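Local coordinates for NADPH-flavin oxidoreductase (PDB 1BKJ), which catalyses the NADPH-dependent reduction of FMN to FMNH2 and so supplies reduced flavin to luciferase for bioluminescence, at residues L43-S47 against Y83-A87; E59-F63 against Q138-L142; Q94-T98 against G236-R240; V127-R133 against V151-C156; I189-D193 against S210-Q214. All blocks are in the same frame, centred on the assembly; numbering follows the deposited sequence.

Contact 1 (L43-S47 against Y83-A87); sequences LQVVS and YQRHA
R85 turns its guanidinium edge to the backbone of residues 43-47, and one nitrogen does most of the work. R85 NH2 donates to Q44 O at 2.8 Å and to V46 O at 2.9 Å, both bonds nearly straight and both acceptors in the guanidinium plane, although each carbonyl is met from above its own plane. Bent at chi3 (-64°), the arginine chain folds back so that this edge faces the turn and the first strand residues. NH1 adds a weak bond to S47 OG, whose stronger partner is D82. A water accepts from R85 NE and donates to Q44 O, a second link between the two. Next along the helix, H86 also works edge-on: its NE2 donates a hydrogen bond to L43 O at 2.7 Å, the acceptor lying almost in the imidazole plane. R85 and H86, neighbours in the first turn of the helix, between them hold the carbonyls of L43, Q44 and V46. V45 lies over one face of the Y83 ring with its CB, and V45 CG1 comes within 3.5 Å of Y83 CE1, while the phenol hydroxyl bonds to L100 O. The contact ties the entry of strand 46-50 to the N-terminal turn of helix 84-89, with Y83 at its N-cap; helix 98-121 packs against V45 and Y83 through I103, and the second subunit meets Q44 through L170 and Y192.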
# COMPACT_ATOMS: atom_id res chain seq x y z
N LEU A 43 13.82 -3.44 3.95
CA LEU A 43 14.45 -2.17 3.62
C LEU A 43 14.01 -1.01 4.49
O LEU A 43 14.77 -0.09 4.71
CB LEU A 43 14.25 -1.82 2.13
CG LEU A 43 14.92 -2.67 1.04
CD1 LEU A 43 14.28 -2.43 -0.33
CD2 LEU A 43 16.40 -2.39 1.00
N GLN A 44 12.78 -1.12 5.03
CA GLN A 44 12.16 -0.11 5.91
C GLN A 44 12.28 1.30 5.29
O GLN A 44 13.00 2.17 5.78
CB GLN A 44 12.74 -0.22 7.33
CG GLN A 44 12.40 -1.57 7.95
CD GLN A 44 12.95 -1.73 9.33
OE1 GLN A 44 12.44 -1.16 10.29
NE2 GLN A 44 14.02 -2.50 9.45
N VAL A 45 11.55 1.48 4.19
CA VAL A 45 11.59 2.71 3.38
C VAL A 45 10.53 3.78 3.61
O VAL A 45 10.36 4.69 2.79
CB VAL A 45 11.61 2.33 1.88
CG1 VAL A 45 12.77 1.46 1.61
CG2 VAL A 45 10.32 1.62 1.46
N VAL A 46 9.79 3.65 4.71
CA VAL A 46 8.72 4.60 5.04
C VAL A 46 9.08 5.48 6.23
O VAL A 46 9.68 5.03 7.21
CB VAL A 46 7.38 3.86 5.32
CG1 VAL A 46 6.22 4.85 5.47
CG2 VAL A 46 7.08 2.84 4.21
N SER A 47 8.77 6.77 6.08
CA SER A 47 8.95 7.75 7.15
C SER A 47 7.60 8.42 7.36
O SER A 47 6.84 8.63 6.40
CB SER A 47 10.00 8.80 6.82
OG SER A 47 11.27 8.34 7.23
N TYR A 83 14.59 7.10 1.26
CA TYR A 83 15.83 6.39 0.96
C TYR A 83 17.01 7.25 1.44
O TYR A 83 18.17 6.95 1.16
CB TYR A 83 15.97 6.04 -0.51
CG TYR A 83 15.07 4.90 -0.94
CD1 TYR A 83 15.47 3.56 -0.76
CD2 TYR A 83 13.80 5.15 -1.50
CE1 TYR A 83 14.62 2.49 -1.13
CE2 TYR A 83 12.93 4.09 -1.86
CZ TYR A 83 13.35 2.77 -1.67
OH TYR A 83 12.48 1.74 -1.97
N GLN A 84 16.71 8.32 2.19
CA GLN A 84 17.74 9.17 2.74
C GLN A 84 18.43 8.48 3.92
O GLN A 84 19.61 8.69 4.15
CB GLN A 84 17.21 10.56 3.13
CG GLN A 84 18.30 11.57 3.63
CD GLN A 84 19.50 11.71 2.69
OE1 GLN A 84 20.64 11.71 3.14
NE2 GLN A 84 19.24 11.80 1.39
N ARG A 85 17.69 7.64 4.65
CA ARG A 85 18.28 6.88 5.76
C ARG A 85 19.41 6.00 5.23
O ARG A 85 20.53 6.03 5.74
CB ARG A 85 17.25 5.98 6.44
CG ARG A 85 16.55 6.62 7.61
CD ARG A 85 15.83 5.58 8.47
NE ARG A 85 14.75 4.90 7.76
CZ ARG A 85 13.47 5.27 7.78
NH1 ARG A 85 13.06 6.34 8.46
NH2 ARG A 85 12.57 4.54 7.13
N HIS A 86 19.12 5.34 4.11
CA HIS A 86 20.06 4.44 3.45
C HIS A 86 21.26 5.17 2.86
O HIS A 86 22.40 4.70 2.99
CB HIS A 86 19.34 3.65 2.37
CG HIS A 86 18.06 3.03 2.84
ND1 HIS A 86 16.88 3.73 2.91
CD2 HIS A 86 17.79 1.78 3.30
CE1 HIS A 86 15.93 2.95 3.38
NE2 HIS A 86 16.46 1.76 3.62
N ALA A 87 20.99 6.34 2.26
CA ALA A 87 22.00 7.19 1.65
C ALA A 87 22.95 7.81 2.68
O ALA A 87 24.11 8.10 2.38
CB ALA A 87 21.35 8.27 0.81
O HOH W 1 15.70 2.40 6.62

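Contact 2 (E59-F63 against Q138-L142); sequences ELAQF and QVDEL
F63 and Q138 meet at one end of an antiparallel helix pair, in which helix 54-63 and helix 136-142 of the nitroreductase fold run at 162° to each other with short-segment axes 10.8 Å apart. The packing is side chain on side chain. The CB of Q138 stands over one face of the F63 ring in a CH-pi contact, 3.9 Å from the centroid and displaced toward the rim. The CB of F63 already points at the other helix, and with CG anti to the carbonyl carbon (chi1 -75°) the ring lies against Q138, which bends at chi2 and takes its amide off beyond the CB that does the touching. The same phenylalanine is met from two further directions: CG2 of V139 presses on its CB at 3.7 Å, and CD2 of L142 comes up at the ring edge, near the ring plane.

L142 holds the other end. Its CG is anti to the backbone N (chi1 -175°), and the leucine fork is spread between several partners: CD2 touches CB of E59, CG of L60 and the F63 edge, while CD1 lies alongside the E59 carboxylate, whose chain runs extended beyond CG. On the inner side L60 and V139 cross at about a right angle, and both also pack on L132. The polar and charged ends of Q138 and E59 sit at the exposed margin, and the buried seam finishes where L60 CD2 meets V139 CG1 at 3.9 Å.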
# COMPACT_ATOMS: atom_id res chain seq x y z
N GLU A 59 -1.67 25.31 6.92
CA GLU A 59 -1.04 25.36 5.60
C GLU A 59 -1.25 24.03 4.86
O GLU A 59 -1.50 24.04 3.64
CB GLU A 59 0.45 25.70 5.71
CG GLU A 59 0.75 27.12 6.19
CD GLU A 59 2.25 27.43 6.32
OE1 GLU A 59 2.85 27.86 5.31
OE2 GLU A 59 2.83 27.27 7.43
N LEU A 60 -1.21 22.91 5.59
CA LEU A 60 -1.42 21.59 4.99
C LEU A 60 -2.86 21.34 4.54
O LEU A 60 -3.08 20.68 3.52
CB LEU A 60 -0.94 20.46 5.92
CG LEU A 60 0.58 20.27 5.98
CD1 LEU A 60 0.95 19.37 7.12
CD2 LEU A 60 1.12 19.75 4.66
N ALA A 61 -3.82 21.93 5.25
CA ALA A 61 -5.24 21.81 4.89
C ALA A 61 -5.49 22.50 3.56
O ALA A 61 -6.21 21.98 2.72
CB ALA A 61 -6.13 22.39 5.99
N GLN A 62 -4.80 23.62 3.35
CA GLN A 62 -4.90 24.39 2.12
C GLN A 62 -4.21 23.63 0.99
O GLN A 62 -4.76 23.51 -0.11
CB GLN A 62 -4.25 25.77 2.31
CG GLN A 62 -4.33 26.69 1.11
CD GLN A 62 -3.69 28.01 1.39
OE1 GLN A 62 -4.15 28.78 2.25
NE2 GLN A 62 -2.59 28.28 0.71
N PHE A 63 -3.04 23.07 1.29
CA PHE A 63 -2.27 22.31 0.30
C PHE A 63 -2.94 21.01 -0.10
O PHE A 63 -2.61 20.45 -1.13
CB PHE A 63 -0.85 22.06 0.80
CG PHE A 63 0.05 23.28 0.74
CD1 PHE A 63 -0.17 24.30 -0.20
CD2 PHE A 63 1.12 23.40 1.64
CE1 PHE A 63 0.67 25.44 -0.25
CE2 PHE A 63 1.97 24.54 1.61
CZ PHE A 63 1.74 25.56 0.66
N GLN A 138 5.38 22.11 -2.65
CA GLN A 138 5.15 23.02 -1.52
C GLN A 138 5.06 22.29 -0.18
O GLN A 138 5.59 22.76 0.82
CB GLN A 138 3.90 23.85 -1.77
CG GLN A 138 3.93 24.70 -3.05
CD GLN A 138 3.08 24.09 -4.16
OE1 GLN A 138 3.45 23.08 -4.79
NE2 GLN A 138 1.90 24.69 -4.39
N VAL A 139 4.42 21.11 -0.16
CA VAL A 139 4.28 20.28 1.05
C VAL A 139 5.67 19.74 1.44
O VAL A 139 6.03 19.75 2.61
CB VAL A 139 3.29 19.09 0.80
CG1 VAL A 139 3.30 18.08 1.96
CG2 VAL A 139 1.90 19.62 0.60
N ASP A 140 6.43 19.32 0.43
CA ASP A 140 7.79 18.78 0.57
C ASP A 140 8.74 19.80 1.23
O ASP A 140 9.52 19.44 2.10
CB ASP A 140 8.31 18.37 -0.81
CG ASP A 140 9.65 17.68 -0.77
OD1 ASP A 140 10.67 18.37 -0.57
OD2 ASP A 140 9.69 16.45 -0.99
N GLU A 141 8.64 21.06 0.81
CA GLU A 141 9.47 22.14 1.36
C GLU A 141 9.04 22.48 2.78
O GLU A 141 9.89 22.70 3.65
CB GLU A 141 9.40 23.38 0.46
N LEU A 142 7.73 22.45 3.04
CA LEU A 142 7.16 22.76 4.36
C LEU A 142 7.62 21.78 5.44
O LEU A 142 7.97 22.19 6.56
CB LEU A 142 5.61 22.77 4.29
CG LEU A 142 4.79 23.19 5.52
CD1 LEU A 142 5.20 24.58 5.99
CD2 LEU A 142 3.33 23.17 5.16

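Contact 3 (Q94-T98 against G236-R240); sequences QADFT and GLAKR
G236 meets D96 first: its carbonyl O lies 3.3 Å from D96 CB. With positive phi this glycine closes helix 228-234 in a Schellman motif and turns the chain toward residues 94-98. L237 follows, its CD2 resting near A95 O. A238 hands its N-H to a water that donates to both A95 O and F97 O, and its CB lies beside T98 OG1. K239 N then donates to D96 O at 2.9 Å.

R240, the C-terminal residue, gathers most of the bonds. Its chain, extended from CG to NE, carries the guanidinium side-on to the D96 carboxylate: NE reaches OD2 at 2.8 Å from above the carboxylate plane, and NH2 reaches OD1 at 2.9 Å on its syn lone pair. D96 presents those oxygens because chi1 of 65° places CG between the backbone N and the carbonyl carbon. NH2 also donates to Q94 OE1. One guanidinium face lies on the F97 ring, planes 24° apart, an off-centre cation-pi stack with R240 CZ 3.5 Å from F97 CZ. The terminal carboxylate is held too: R240 O takes a bond from T98 N and another, 2.7 Å long, from T98 OG1.

The guanidinium is thus paired with a carboxylate, and one terminal oxygen is held by two neutral donors of T98; together they fasten the C-terminus to the loop ahead of helix 98-121.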
# COMPACT_ATOMS: atom_id res chain seq x y z
N GLN A 94 21.99 3.81 -4.84
CA GLN A 94 21.37 4.29 -6.09
C GLN A 94 19.87 4.19 -5.85
O GLN A 94 19.27 3.11 -5.96
CB GLN A 94 21.78 3.43 -7.30
CG GLN A 94 23.30 3.39 -7.56
CD GLN A 94 23.66 2.83 -8.92
OE1 GLN A 94 23.59 3.53 -9.93
NE2 GLN A 94 24.09 1.57 -8.96
N ALA A 95 19.28 5.33 -5.47
CA ALA A 95 17.86 5.43 -5.15
C ALA A 95 16.90 5.86 -6.27
O ALA A 95 15.68 5.90 -6.06
CB ALA A 95 17.70 6.36 -3.94
N ASP A 96 17.44 6.08 -7.48
CA ASP A 96 16.66 6.57 -8.62
C ASP A 96 15.92 5.60 -9.53
O ASP A 96 15.27 6.02 -10.49
CB ASP A 96 17.51 7.56 -9.46
CG ASP A 96 18.73 6.91 -10.11
OD1 ASP A 96 19.40 6.05 -9.49
OD2 ASP A 96 19.03 7.28 -11.26
N PHE A 97 16.01 4.30 -9.25
CA PHE A 97 15.30 3.31 -10.05
C PHE A 97 13.81 3.31 -9.67
O PHE A 97 13.47 3.30 -8.48
CB PHE A 97 15.90 1.92 -9.85
CG PHE A 97 17.25 1.76 -10.45
CD1 PHE A 97 17.39 1.43 -11.82
CD2 PHE A 97 18.41 1.95 -9.67
CE1 PHE A 97 18.67 1.26 -12.40
CE2 PHE A 97 19.69 1.79 -10.23
CZ PHE A 97 19.82 1.45 -11.61
N THR A 98 12.93 3.31 -10.68
CA THR A 98 11.46 3.30 -10.49
C THR A 98 10.99 2.17 -9.56
O THR A 98 10.02 2.35 -8.81
CB THR A 98 10.73 3.29 -11.86
OG1 THR A 98 11.10 4.47 -12.58
CG2 THR A 98 9.21 3.26 -11.72
N GLY A 236 15.16 13.16 -6.80
CA GLY A 236 16.08 12.11 -7.20
C GLY A 236 15.46 10.73 -7.31
O GLY A 236 16.19 9.74 -7.30
N LEU A 237 14.14 10.67 -7.41
CA LEU A 237 13.43 9.39 -7.51
C LEU A 237 12.87 9.13 -8.91
O LEU A 237 12.66 10.07 -9.67
CB LEU A 237 12.30 9.37 -6.48
CG LEU A 237 12.70 9.50 -5.00
CD1 LEU A 237 11.48 9.71 -4.15
CD2 LEU A 237 13.47 8.27 -4.56
N ALA A 238 12.68 7.85 -9.24
CA ALA A 238 12.10 7.40 -10.51
C ALA A 238 12.62 8.06 -11.80
O ALA A 238 11.84 8.55 -12.63
CB ALA A 238 10.56 7.46 -10.44
N LYS A 239 13.94 8.09 -11.93
CA LYS A 239 14.59 8.70 -13.09
C LYS A 239 14.86 7.71 -14.21
O LYS A 239 15.14 8.11 -15.34
CB LYS A 239 15.89 9.39 -12.66
CG LYS A 239 15.66 10.59 -11.74
CD LYS A 239 16.95 11.21 -11.21
CE LYS A 239 17.58 12.16 -12.21
NZ LYS A 239 18.87 12.70 -11.68
N ARG A 240 14.78 6.42 -13.88
CA ARG A 240 14.99 5.32 -14.83
C ARG A 240 14.34 4.05 -14.30
O ARG A 240 13.74 4.10 -13.21
CB ARG A 240 16.50 5.08 -15.07
CG ARG A 240 17.32 4.88 -13.82
CD ARG A 240 18.80 4.82 -14.11
NE ARG A 240 19.53 5.07 -12.87
CZ ARG A 240 20.76 4.64 -12.59
NH1 ARG A 240 21.44 3.91 -13.48
NH2 ARG A 240 21.30 4.91 -11.41
OXT ARG A 240 14.40 3.02 -14.98
O HOH W 2 13.20 5.75 -7.28

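Contact 4 (V127-R133 against V151-C156); sequences VYIGGLR and VLFGMC. With FMN (flavin mononucleotide), chain D.
Y128 and M155 form a non-hydrogen-bonded pair whose side chains lie side by side on one face of the sheet. The methyl CE of M155 stands over the tyrosine ring, 3.9 Å from its centroid, a CH-pi contact, with SD farther off above the same face completing a Met-aromatic pair. The opposite ring face meets methyl C8M of FMN. The edge of Y128 turns toward the face of F153 in an offset edge-to-face pair, planes 61° apart; chi1 of 54° puts the F153 ring beside the tyrosine. Across the sheet's other face, I129 CG1 packs on C156 SG and V127 CG1 on C156 CB, while CD1 of L132 lies over the glycine G154, close to its N.

The antiparallel ladder surrounds this core: V127 with C156 and I129 with G154 exchange paired backbone bonds, and I129 N to G154 O and G154 N to I129 O are both 2.8 Å. Farther along strand 149-158, L152 and F153 form a classic beta bulge opposite F79. There R133 bends back at chi3 and donates NH1 to L152 O at 2.9 Å, the acceptor close to the guanidinium plane, while its NE forms a salt bridge to E99 of the second subunit. The other polar edge belongs to the flavin: G130 N donates to N5 at 3.0 Å and G131 N to O4 at 3.3 Å. Strand 125-129 thus ends in a glycine turn whose N-H groups address N5 and O4, probably stabilising negative charge that develops there as the flavin is reduced.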
# COMPACT_ATOMS: atom_id res chain seq x y z
N VAL A 127 -9.27 9.12 7.71
CA VAL A 127 -9.38 9.28 6.27
C VAL A 127 -8.00 9.55 5.70
O VAL A 127 -7.22 10.30 6.27
CB VAL A 127 -10.41 10.43 5.88
CG1 VAL A 127 -9.95 11.80 6.36
CG2 VAL A 127 -10.67 10.46 4.36
N TYR A 128 -7.71 8.91 4.57
CA TYR A 128 -6.43 9.13 3.88
C TYR A 128 -6.56 10.46 3.14
O TYR A 128 -7.67 10.85 2.78
CB TYR A 128 -6.19 8.05 2.84
CG TYR A 128 -5.77 6.70 3.32
CD1 TYR A 128 -6.72 5.75 3.71
CD2 TYR A 128 -4.41 6.34 3.35
CE1 TYR A 128 -6.33 4.45 4.12
CE2 TYR A 128 -4.01 5.05 3.76
CZ TYR A 128 -4.98 4.12 4.15
OH TYR A 128 -4.63 2.87 4.56
N ILE A 129 -5.44 11.17 2.96
CA ILE A 129 -5.43 12.46 2.26
C ILE A 129 -4.39 12.44 1.13
O ILE A 129 -3.21 12.76 1.35
CB ILE A 129 -5.17 13.68 3.25
CG1 ILE A 129 -6.18 13.70 4.43
CG2 ILE A 129 -5.20 15.03 2.50
CD1 ILE A 129 -7.63 13.92 4.06
N GLY A 130 -4.83 12.06 -0.06
CA GLY A 130 -3.95 12.02 -1.22
C GLY A 130 -3.89 13.37 -1.92
O GLY A 130 -3.05 13.57 -2.80
N GLY A 131 -4.77 14.28 -1.50
CA GLY A 131 -4.85 15.63 -2.04
C GLY A 131 -3.57 16.44 -1.92
O GLY A 131 -3.37 17.37 -2.69
N LEU A 132 -2.71 16.08 -0.97
CA LEU A 132 -1.42 16.74 -0.75
C LEU A 132 -0.51 16.70 -1.98
O LEU A 132 0.31 17.60 -2.17
CB LEU A 132 -0.67 16.07 0.41
CG LEU A 132 -1.18 16.28 1.84
CD1 LEU A 132 -0.28 15.52 2.82
CD2 LEU A 132 -1.21 17.76 2.16
N ARG A 133 -0.70 15.68 -2.82
CA ARG A 133 0.10 15.49 -4.05
C ARG A 133 -0.12 16.55 -5.13
O ARG A 133 0.77 16.80 -5.96
CB ARG A 133 -0.08 14.08 -4.64
CG ARG A 133 0.58 12.98 -3.80
CD ARG A 133 0.81 11.68 -4.60
NE ARG A 133 -0.39 11.17 -5.24
CZ ARG A 133 -1.34 10.44 -4.65
NH1 ARG A 133 -1.26 10.11 -3.37
NH2 ARG A 133 -2.40 10.08 -5.35
N VAL A 151 6.78 13.01 -0.64
CA VAL A 151 5.49 12.89 0.04
C VAL A 151 4.53 12.05 -0.81
O VAL A 151 4.55 12.15 -2.04
CB VAL A 151 4.86 14.30 0.40
CG1 VAL A 151 4.72 15.19 -0.82
CG2 VAL A 151 3.48 14.14 1.07
N LEU A 152 3.76 11.18 -0.16
CA LEU A 152 2.78 10.35 -0.83
C LEU A 152 1.35 10.69 -0.43
O LEU A 152 0.52 10.93 -1.29
CB LEU A 152 3.06 8.87 -0.61
CG LEU A 152 4.24 8.25 -1.35
CD1 LEU A 152 4.24 6.79 -1.04
CD2 LEU A 152 4.15 8.46 -2.88
N PHE A 153 1.05 10.64 0.86
CA PHE A 153 -0.28 10.97 1.34
C PHE A 153 -0.26 11.28 2.83
O PHE A 153 0.71 10.97 3.51
CB PHE A 153 -1.30 9.83 1.05
CG PHE A 153 -0.89 8.47 1.57
CD1 PHE A 153 -1.19 8.09 2.89
CD2 PHE A 153 -0.18 7.58 0.75
CE1 PHE A 153 -0.77 6.85 3.40
CE2 PHE A 153 0.26 6.32 1.25
CZ PHE A 153 -0.04 5.96 2.58
N GLY A 154 -1.35 11.86 3.31
CA GLY A 154 -1.51 12.15 4.71
C GLY A 154 -2.60 11.26 5.28
O GLY A 154 -3.20 10.45 4.55
N MET A 155 -2.85 11.38 6.58
CA MET A 155 -3.90 10.62 7.25
C MET A 155 -4.43 11.39 8.45
O MET A 155 -3.65 11.82 9.31
CB MET A 155 -3.38 9.24 7.71
CG MET A 155 -4.47 8.36 8.34
SD MET A 155 -3.89 6.77 8.85
CE MET A 155 -3.88 5.93 7.29
N CYS A 156 -5.74 11.60 8.47
CA CYS A 156 -6.42 12.27 9.57
C CYS A 156 -6.92 11.20 10.54
O CYS A 156 -7.42 10.17 10.11
CB CYS A 156 -7.65 13.05 9.09
SG CYS A 156 -7.32 14.40 7.98
N1 FMN D . -10.77 11.24 0.98
C2 FMN D . -10.86 12.60 1.15
O2 FMN D . -11.85 13.19 1.50
N3 FMN D . -9.69 13.26 0.81
C4 FMN D . -8.56 12.72 0.12
O4 FMN D . -7.68 13.49 -0.22
C4A FMN D . -8.62 11.31 -0.10
N5 FMN D . -7.44 10.71 -0.52
C5A FMN D . -7.30 9.31 -0.49
C6 FMN D . -6.05 8.79 -0.78
C7 FMN D . -5.84 7.41 -0.71
C7M FMN D . -4.37 6.92 -0.83
C8 FMN D . -6.93 6.55 -0.38
C8M FMN D . -6.83 5.06 -0.41
C9 FMN D . -8.16 7.06 -0.09
C9A FMN D . -8.38 8.47 -0.13
N10 FMN D . -9.63 9.09 0.25
C10 FMN D . -9.73 10.51 0.36
C1' FMN D . -10.65 8.37 0.79
C2' FMN D . -11.81 8.01 -0.11
O2' FMN D . -12.30 8.86 -1.06
C3' FMN D . -12.47 6.72 0.12
O3' FMN D . -11.66 5.68 0.61
C4' FMN D . -13.66 6.25 -0.68
O4' FMN D . -14.38 7.17 -1.46
C5' FMN D . -14.32 4.99 -0.36
O5' FMN D . -15.10 5.35 0.82
P FMN D . -14.83 4.77 2.32
O1P FMN D . -15.19 3.37 2.21
O2P FMN D . -15.70 5.64 3.16
O3P FMN D . -13.38 4.84 2.62

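Contact 5 (I189-D193 against S210-Q214); sequences IQSYD and STWSQ
D193 takes hold of S213 with both carboxylate oxygens. S213 OG donates to OD2 at 2.7 Å on its syn lone pair, and S213 N donates to OD1 at 3.1 Å from the syn side, slightly out of the carboxylate plane. The serine hydroxyl can reach because chi1 of 65° sets OG between its backbone N and carbonyl carbon. A water bridges the backbones beside this grip, donating to D193 O and accepting from W212 N. T211, the N-cap residue of helix 212-220, weakly accepts from Q214 N through its OG1.

Next to these bonds comes W212. D193 OD1 lies at the indole edge, near the ring plane, 3.4 Å from W212 CB. Over one indole face stands the edge of Y192, an edge-to-face pair with planes at 76° and Y192 CE2 3.5 Å from W212 CD2. With CG anti to the backbone N (chi1 -176°), the Y192 ring brings its CD2-CE2 edge onto the indole. I189 finishes the packing, its CG2 on S213 CB. Beyond the contact, Y192 OH bonds to P168 O and W212 NE1 to M42 O of the second subunit.

A carboxylate bonded at the first turn of a helix fits the N-H groups there, which have no carbonyl partner within the helix, and the helix dipole. D193 may therefore favour its ionised form, and it couples helix 186-199 to the start of helix 212-220.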
# COMPACT_ATOMS: atom_id res chain seq x y z
N ILE A 189 -21.17 -3.24 -14.59
CA ILE A 189 -20.88 -1.84 -14.34
C ILE A 189 -22.21 -1.07 -14.21
O ILE A 189 -22.33 -0.19 -13.35
CB ILE A 189 -19.97 -1.24 -15.46
CG1 ILE A 189 -18.61 -1.96 -15.47
CG2 ILE A 189 -19.77 0.26 -15.30
CD1 ILE A 189 -17.80 -1.92 -14.15
N GLN A 190 -23.21 -1.46 -15.02
CA GLN A 190 -24.55 -0.85 -15.01
C GLN A 190 -25.31 -1.16 -13.72
O GLN A 190 -26.01 -0.30 -13.19
CB GLN A 190 -25.36 -1.30 -16.24
N SER A 191 -25.09 -2.37 -13.19
CA SER A 191 -25.70 -2.82 -11.93
C SER A 191 -25.07 -2.11 -10.75
O SER A 191 -25.77 -1.76 -9.79
CB SER A 191 -25.53 -4.32 -11.76
OG SER A 191 -26.14 -5.00 -12.83
N TYR A 192 -23.76 -1.89 -10.83
CA TYR A 192 -23.00 -1.18 -9.79
C TYR A 192 -23.39 0.30 -9.76
O TYR A 192 -23.52 0.89 -8.68
CB TYR A 192 -21.48 -1.35 -9.98
CG TYR A 192 -20.67 -0.71 -8.87
CD1 TYR A 192 -20.90 -1.03 -7.51
CD2 TYR A 192 -19.72 0.28 -9.17
CE1 TYR A 192 -20.19 -0.36 -6.48
CE2 TYR A 192 -19.01 0.94 -8.14
CZ TYR A 192 -19.25 0.63 -6.81
OH TYR A 192 -18.57 1.32 -5.82
N ASP A 193 -23.60 0.89 -10.94
CA ASP A 193 -24.02 2.28 -11.08
C ASP A 193 -25.39 2.50 -10.43
O ASP A 193 -25.63 3.55 -9.82
CB ASP A 193 -24.09 2.70 -12.55
CG ASP A 193 -22.75 3.17 -13.12
OD1 ASP A 193 -21.79 3.41 -12.36
OD2 ASP A 193 -22.68 3.33 -14.36
N SER A 210 -25.17 12.36 -12.06
CA SER A 210 -24.02 11.66 -12.63
C SER A 210 -23.69 10.33 -11.90
O SER A 210 -23.55 10.29 -10.67
CB SER A 210 -22.79 12.58 -12.63
OG SER A 210 -21.74 12.03 -13.42
N THR A 211 -23.53 9.27 -12.70
CA THR A 211 -23.23 7.92 -12.20
C THR A 211 -21.73 7.69 -11.85
O THR A 211 -20.89 8.49 -12.27
CB THR A 211 -23.67 6.83 -13.22
OG1 THR A 211 -22.88 6.92 -14.41
CG2 THR A 211 -25.15 6.99 -13.59
N TRP A 212 -21.42 6.60 -11.14
CA TRP A 212 -20.04 6.26 -10.74
C TRP A 212 -19.10 6.13 -11.94
O TRP A 212 -18.02 6.73 -11.94
CB TRP A 212 -19.99 4.95 -9.91
CG TRP A 212 -18.55 4.47 -9.57
CD1 TRP A 212 -17.74 4.96 -8.59
CD2 TRP A 212 -17.78 3.49 -10.28
NE1 TRP A 212 -16.50 4.35 -8.65
CE2 TRP A 212 -16.49 3.45 -9.67
CE3 TRP A 212 -18.03 2.64 -11.38
CZ2 TRP A 212 -15.46 2.59 -10.12
CZ3 TRP A 212 -17.00 1.78 -11.84
CH2 TRP A 212 -15.73 1.77 -11.21
N SER A 213 -19.49 5.34 -12.94
CA SER A 213 -18.68 5.13 -14.13
C SER A 213 -18.46 6.39 -14.93
O SER A 213 -17.36 6.59 -15.45
CB SER A 213 -19.25 4.01 -15.01
OG SER A 213 -20.51 4.33 -15.56
N GLN A 214 -19.46 7.27 -14.96
CA GLN A 214 -19.36 8.54 -15.68
C GLN A 214 -18.47 9.52 -14.91
O GLN A 214 -17.75 10.30 -15.53
CB GLN A 214 -20.74 9.15 -15.93
O HOH W 3 -23.82 5.79 -9.62

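How the contacts relate
Contacts 1 and 4 are the fully buried ones and reach the same sheet, contact 1 at strand 46-50 and contact 4 at strand 125-129, its outermost strands within this chain. Contact 4 joins backbone ladders with aromatic packing and flavin; contact 1 relies on side-chain donors to carbonyls. Contact 2, apolar and partly exposed, lies against contact 4 through L132 and V139. Contact 3, partly buried with R240 exposed, is the one with a salt bridge between its own segments, and touches contact 1 where A95 meets Y83. Contact 5, largely buried but far from the sheet, has its centre about 41 Å from that of contact 1, yet Q44 and Y192 meet across subunits.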